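PDB 3IGH: amidohydrolase 3 domain-containing protein from Pyrococcus horikoshii, which is of unknown function but probably hydrolyses carbon-nitrogen bonds other than peptide bonds, as a presumed metal-dependent member of the amidohydrolase family. Local coordinates for residues S341-R344 with D345-E349; V380-V383 with Y384-K387. All blocks are in the same frame, centred on the assembly; numbering follows the deposited sequence.

How the contacts relate
Contact 1 comes first along the chain, where the loop after strand 336-337 becomes helix 345-354; contact 2 follows in the turn that leads into helix 386-392. Their centres lie about 9 Å apart, on the same side of the chain's centre, within the TIM-barrel-type amidohydrolase fold. Strands 336-337 and 395-397 both flank strand 357-360, so the two contacts belong to successive connections between neighbouring parallel strands. R385 of contact 2 ties them together: NH1 forms a salt bridge with D345 and probably a hydrogen bond with V343 O. L342 packs on V383, and one sulfate, probably from the crystallisation liquor, touches both contacts.

Contact 1: residues S341-R344 with D345-E349. With SO4 (sulfate ion), chain G.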
loop_
_atom_site.group_PDB
_atom_site.type_symbol
_atom_site.label_atom_id
_atom_site.label_comp_id
_atom_site.label_asym_id
_atom_site.label_seq_id
_atom_site.Cartn_x
_atom_site.Cartn_y
_atom_site.Cartn_z
ATOM N N SER A 341 -2.765 -0.719 -32.530
ATOM C CA SER A 341 -3.396 -1.552 -33.557
ATOM C C SER A 341 -2.929 -1.241 -34.975
ATOM O O SER A 341 -2.844 -2.137 -35.813
ATOM C CB SER A 341 -4.913 -1.415 -33.465
ATOM O OG SER A 341 -5.361 -1.690 -32.141
ATOM N N LEU A 342 -2.614 0.026 -35.214
ATOM C CA LEU A 342 -2.141 0.510 -36.505
ATOM C C LEU A 342 -0.856 1.301 -36.287
ATOM O O LEU A 342 -0.889 2.389 -35.705
ATOM C CB LEU A 342 -3.182 1.435 -37.125
ATOM C CG LEU A 342 -4.284 0.909 -38.035
ATOM C CD1 LEU A 342 -4.928 2.089 -38.713
ATOM C CD2 LEU A 342 -3.713 0.001 -39.081
ATOM N N VAL A 343 0.266 0.739 -36.725
ATOM C CA VAL A 343 1.579 1.371 -36.582
ATOM C C VAL A 343 2.235 1.464 -37.961
ATOM O O VAL A 343 2.438 0.444 -38.611
ATOM C CB VAL A 343 2.505 0.558 -35.638
ATOM C CG1 VAL A 343 3.890 1.193 -35.548
ATOM C CG2 VAL A 343 1.881 0.420 -34.242
ATOM N N ARG A 344 2.561 2.682 -38.396
ATOM C CA ARG A 344 3.225 2.910 -39.693
ATOM C C ARG A 344 4.702 2.534 -39.613
ATOM O O ARG A 344 5.260 2.506 -38.520
ATOM C CB ARG A 344 3.114 4.381 -40.096
ATOM C CG ARG A 344 1.718 4.964 -40.090
ATOM C CD ARG A 344 1.704 6.381 -40.687
ATOM N NE ARG A 344 2.620 7.272 -39.976
ATOM C CZ ARG A 344 2.259 8.131 -39.023
ATOM N NH1 ARG A 344 3.180 8.874 -38.436
ATOM N NH2 ARG A 344 0.987 8.252 -38.650
ATOM N N ASP A 345 5.339 2.278 -40.760
ATOM C CA ASP A 345 6.779 1.952 -40.800
ATOM C C ASP A 345 7.638 3.027 -40.128
ATOM O O ASP A 345 8.610 2.703 -39.446
ATOM C CB ASP A 345 7.286 1.725 -42.239
ATOM C CG ASP A 345 6.687 0.484 -42.907
ATOM O OD1 ASP A 345 7.134 0.162 -44.033
ATOM O OD2 ASP A 345 5.778 -0.164 -42.337
ATOM N N ASP A 346 7.261 4.296 -40.305
ATOM C CA ASP A 346 7.988 5.425 -39.705
ATOM C C ASP A 346 7.845 5.512 -38.178
ATOM O O ASP A 346 8.726 6.034 -37.486
ATOM C CB ASP A 346 7.585 6.748 -40.371
ATOM C CG ASP A 346 6.086 7.019 -40.301
ATOM O OD1 ASP A 346 5.603 7.485 -39.245
ATOM O OD2 ASP A 346 5.396 6.797 -41.315
ATOM N N GLN A 347 6.738 4.988 -37.660
ATOM C CA GLN A 347 6.465 5.015 -36.226
ATOM C C GLN A 347 7.240 3.952 -35.446
ATOM O O GLN A 347 7.393 4.068 -34.229
ATOM C CB GLN A 347 4.967 4.868 -35.973
ATOM C CG GLN A 347 4.168 6.105 -36.330
ATOM C CD GLN A 347 2.692 5.894 -36.182
ATOM O OE1 GLN A 347 2.157 4.870 -36.600
ATOM N NE2 GLN A 347 2.011 6.865 -35.589
ATOM N N LEU A 348 7.720 2.926 -36.151
ATOM C CA LEU A 348 8.505 1.851 -35.548
ATOM C C LEU A 348 9.795 2.368 -34.918
ATOM O O LEU A 348 10.136 1.982 -33.805
ATOM C CB LEU A 348 8.822 0.759 -36.574
ATOM C CG LEU A 348 7.688 -0.159 -37.043
ATOM C CD1 LEU A 348 8.130 -0.981 -38.244
ATOM C CD2 LEU A 348 7.213 -1.080 -35.918
ATOM N N GLU A 349 10.494 3.257 -35.622
ATOM C CA GLU A 349 11.737 3.829 -35.106
ATOM C C GLU A 349 11.470 4.801 -33.952
ATOM O O GLU A 349 12.270 4.901 -33.018
ATOM C CB GLU A 349 12.523 4.519 -36.230
ATOM C CG GLU A 349 14.002 4.807 -35.911
ATOM C CD GLU A 349 14.854 3.545 -35.731
ATOM O OE1 GLU A 349 15.859 3.611 -34.991
ATOM O OE2 GLU A 349 14.529 2.489 -36.324
HETATM S S SO4 G . 4.712 3.741 -44.122
HETATM O O1 SO4 G . 4.227 2.531 -43.470
HETATM O O2 SO4 G . 3.583 4.611 -44.440
HETATM O O3 SO4 G . 5.612 4.473 -43.228
HETATM O O4 SO4 G . 5.414 3.361 -45.345
#
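D345 sets its CB against the backbone of R344 where the loop 341-344 gives way to helix 345-354. Its N-H points almost straight at the sulfate, with D345 N to sulfate O1 at 2.9 Å, the usual place for an anion at a helix start, where N-H groups lack acceptors within the helix. The D345 carboxylate stays close to the ion, and its OD2 forms a salt bridge with R385, which probably offsets the closeness of two negative groups.

D346 N makes a weaker bond to the same ion. With chi1 at 57°, its CG sits between the backbone N and the carbonyl carbon, which brings the carboxylate back to R344. The guanidinium takes it side-on, R344 NE lying 3.1 Å from D346 OD2 and R344 NH1 2.9 Å from D346 OD1. Both oxygens use syn lone pairs, and OD1 also accepts from NE. OD2 approaches sulfate O3 as well, a like-charge closeness probably eased by the cations around it.

Q347 faces the loop with its amide. Reaching back three residues, Q347 OE1 receives R344 N at 2.9 Å and 172°, in the carbonyl plane and on a lone pair, on the loop that joins strand 336-337 of the barrel to helix 345-354. Glutamine is long enough to stack its amide as well: Q347 CD lies 3.6 Å above the centre of the R344 guanidinium, the planes 19° apart. NE2 is taken by D318 O, while R344 NH2 pairs with D318 and D322 of helix 318-331.

L348 meets V343 at about a right angle, L348 CD2 to V343 CG1 at 4.0 Å, two branched apolar residues that also share L389 of helix 386-392. R344 O receives the backbone N of both Q347 and L348 in weak bonds.

Contact 2: residues V380-V383 with Y384-K387; sequences VKWV and YRFK. With SO4 (sulfate ion), chain G.
This is a local contact round a tight turn, where the loop after helix 371-375 enters helix 386-392 and R385, at the N-cap position, folds back to the K381 carbonyl and alongside W382. Placing CG between the backbone N and the carbonyl carbon (chi1 57°) sends the arginine back along the preceding residues. There K381 O lies 3.4 Å above one face of the R385 guanidinium, toward its rim, and forms no hydrogen bond with NE. Its charge is met elsewhere: R385 NH1 forms a salt bridge with D345 and NE one with D388. The W382 indole runs alongside, pointing the same way with its plane only 8° from the guanidinium, and W382 CD1 is 3.9 Å from R385 NH1.

The chain reverses through Y384, whose backbone is left-handed helical, and then through an inverse gamma turn centred on R385. Water 1 bridges the turn, 2.9 Å from W382 O and accepting from R385 N at 3.0 Å. V383, a compact buried residue, sets CG1 3.5 Å from Y384 CD2, while the tyrosine hydroxyl is bonded to D368.

At the sulfate, W382 NE1 meets O1 at 2.7 Å, near the ring plane though bent to 135°. K381, long and cationic, brings NZ to the same ion with a weak bond to O4.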
loop_
_atom_site.group_PDB
_atom_site.type_symbol
_atom_site.label_atom_id
_atom_site.label_comp_id
_atom_site.label_asym_id
_atom_site.label_seq_id
_atom_site.Cartn_x
_atom_site.Cartn_y
_atom_site.Cartn_z
ATOM N N VAL A 380 -2.967 -2.314 -44.586
ATOM C CA VAL A 380 -2.922 -3.674 -44.044
ATOM C C VAL A 380 -1.608 -4.041 -43.330
ATOM O O VAL A 380 -1.632 -4.681 -42.282
ATOM C CB VAL A 380 -3.296 -4.694 -45.148
ATOM C CG1 VAL A 380 -2.556 -6.017 -45.008
ATOM C CG2 VAL A 380 -4.780 -4.902 -45.151
ATOM N N LYS A 381 -0.473 -3.593 -43.871
ATOM C CA LYS A 381 0.840 -3.886 -43.279
ATOM C C LYS A 381 1.052 -3.242 -41.902
ATOM O O LYS A 381 1.934 -3.658 -41.147
ATOM C CB LYS A 381 1.971 -3.481 -44.233
ATOM C CG LYS A 381 2.001 -2.000 -44.602
ATOM C CD LYS A 381 3.226 -1.668 -45.452
ATOM C CE LYS A 381 2.987 -0.450 -46.343
ATOM N NZ LYS A 381 3.166 0.847 -45.632
ATOM N N TRP A 382 0.223 -2.251 -41.576
ATOM C CA TRP A 382 0.292 -1.561 -40.290
ATOM C C TRP A 382 -0.488 -2.281 -39.196
ATOM O O TRP A 382 -0.356 -1.941 -38.019
ATOM C CB TRP A 382 -0.290 -0.155 -40.388
ATOM C CG TRP A 382 0.310 0.781 -41.400
ATOM C CD1 TRP A 382 1.452 0.607 -42.136
ATOM C CD2 TRP A 382 -0.198 2.071 -41.747
ATOM N NE1 TRP A 382 1.665 1.703 -42.942
ATOM C CE2 TRP A 382 0.668 2.617 -42.721
ATOM C CE3 TRP A 382 -1.315 2.817 -41.336
ATOM C CZ2 TRP A 382 0.457 3.876 -43.289
ATOM C CZ3 TRP A 382 -1.517 4.071 -41.892
ATOM C CH2 TRP A 382 -0.641 4.581 -42.864
ATOM N N VAL A 383 -1.295 -3.266 -39.584
ATOM C CA VAL A 383 -2.289 -3.876 -38.692
ATOM C C VAL A 383 -1.695 -4.971 -37.803
ATOM O O VAL A 383 -1.139 -5.951 -38.312
ATOM C CB VAL A 383 -3.493 -4.452 -39.505
ATOM C CG1 VAL A 383 -4.463 -5.188 -38.601
ATOM C CG2 VAL A 383 -4.225 -3.349 -40.238
ATOM N N TYR A 384 -1.828 -4.799 -36.481
ATOM C CA TYR A 384 -1.417 -5.800 -35.476
ATOM C C TYR A 384 -0.079 -6.448 -35.814
ATOM O O TYR A 384 0.043 -7.684 -35.884
ATOM C CB TYR A 384 -2.507 -6.864 -35.294
ATOM C CG TYR A 384 -3.832 -6.310 -34.796
ATOM C CD1 TYR A 384 -3.899 -5.483 -33.664
ATOM C CD2 TYR A 384 -5.020 -6.636 -35.438
ATOM C CE1 TYR A 384 -5.132 -4.980 -33.221
ATOM C CE2 TYR A 384 -6.228 -6.141 -35.008
ATOM C CZ TYR A 384 -6.284 -5.314 -33.907
ATOM O OH TYR A 384 -7.507 -4.840 -33.498
ATOM N N ARG A 385 0.917 -5.605 -36.052
ATOM C CA ARG A 385 2.195 -6.068 -36.606
ATOM C C ARG A 385 3.151 -6.534 -35.516
ATOM O O ARG A 385 4.224 -5.959 -35.306
ATOM C CB ARG A 385 2.809 -5.017 -37.559
ATOM C CG ARG A 385 3.051 -3.625 -36.970
ATOM C CD ARG A 385 3.332 -2.578 -38.045
ATOM N NE ARG A 385 4.429 -2.923 -38.948
ATOM C CZ ARG A 385 4.921 -2.113 -39.889
ATOM N NH1 ARG A 385 4.427 -0.893 -40.062
ATOM N NH2 ARG A 385 5.915 -2.526 -40.662
ATOM N N PHE A 386 2.767 -7.625 -34.854
ATOM C CA PHE A 386 3.399 -8.034 -33.593
ATOM C C PHE A 386 4.869 -8.422 -33.716
ATOM O O PHE A 386 5.656 -8.135 -32.818
ATOM C CB PHE A 386 2.622 -9.171 -32.926
ATOM C CG PHE A 386 1.172 -8.861 -32.674
ATOM C CD1 PHE A 386 0.211 -9.857 -32.832
ATOM C CD2 PHE A 386 0.758 -7.586 -32.282
ATOM C CE1 PHE A 386 -1.129 -9.594 -32.600
ATOM C CE2 PHE A 386 -0.592 -7.316 -32.063
ATOM C CZ PHE A 386 -1.534 -8.326 -32.208
ATOM N N LYS A 387 5.224 -9.078 -34.821
ATOM C CA LYS A 387 6.609 -9.444 -35.077
ATOM C C LYS A 387 7.490 -8.201 -35.231
ATOM O O LYS A 387 8.544 -8.122 -34.604
ATOM C CB LYS A 387 6.735 -10.382 -36.286
ATOM C CG LYS A 387 8.135 -11.002 -36.415
ATOM C CD LYS A 387 8.230 -12.014 -37.550
ATOM C CE LYS A 387 9.500 -12.854 -37.428
ATOM N NZ LYS A 387 9.614 -13.875 -38.511
HETATM S S SO4 G . 4.712 3.741 -44.122
HETATM O O1 SO4 G . 4.227 2.531 -43.470
HETATM O O2 SO4 G . 3.583 4.611 -44.440
HETATM O O3 SO4 G . 5.612 4.473 -43.228
HETATM O O4 SO4 G . 5.414 3.361 -45.345
HETATM O O HOH W 1 0.233 -2.804 -35.305
#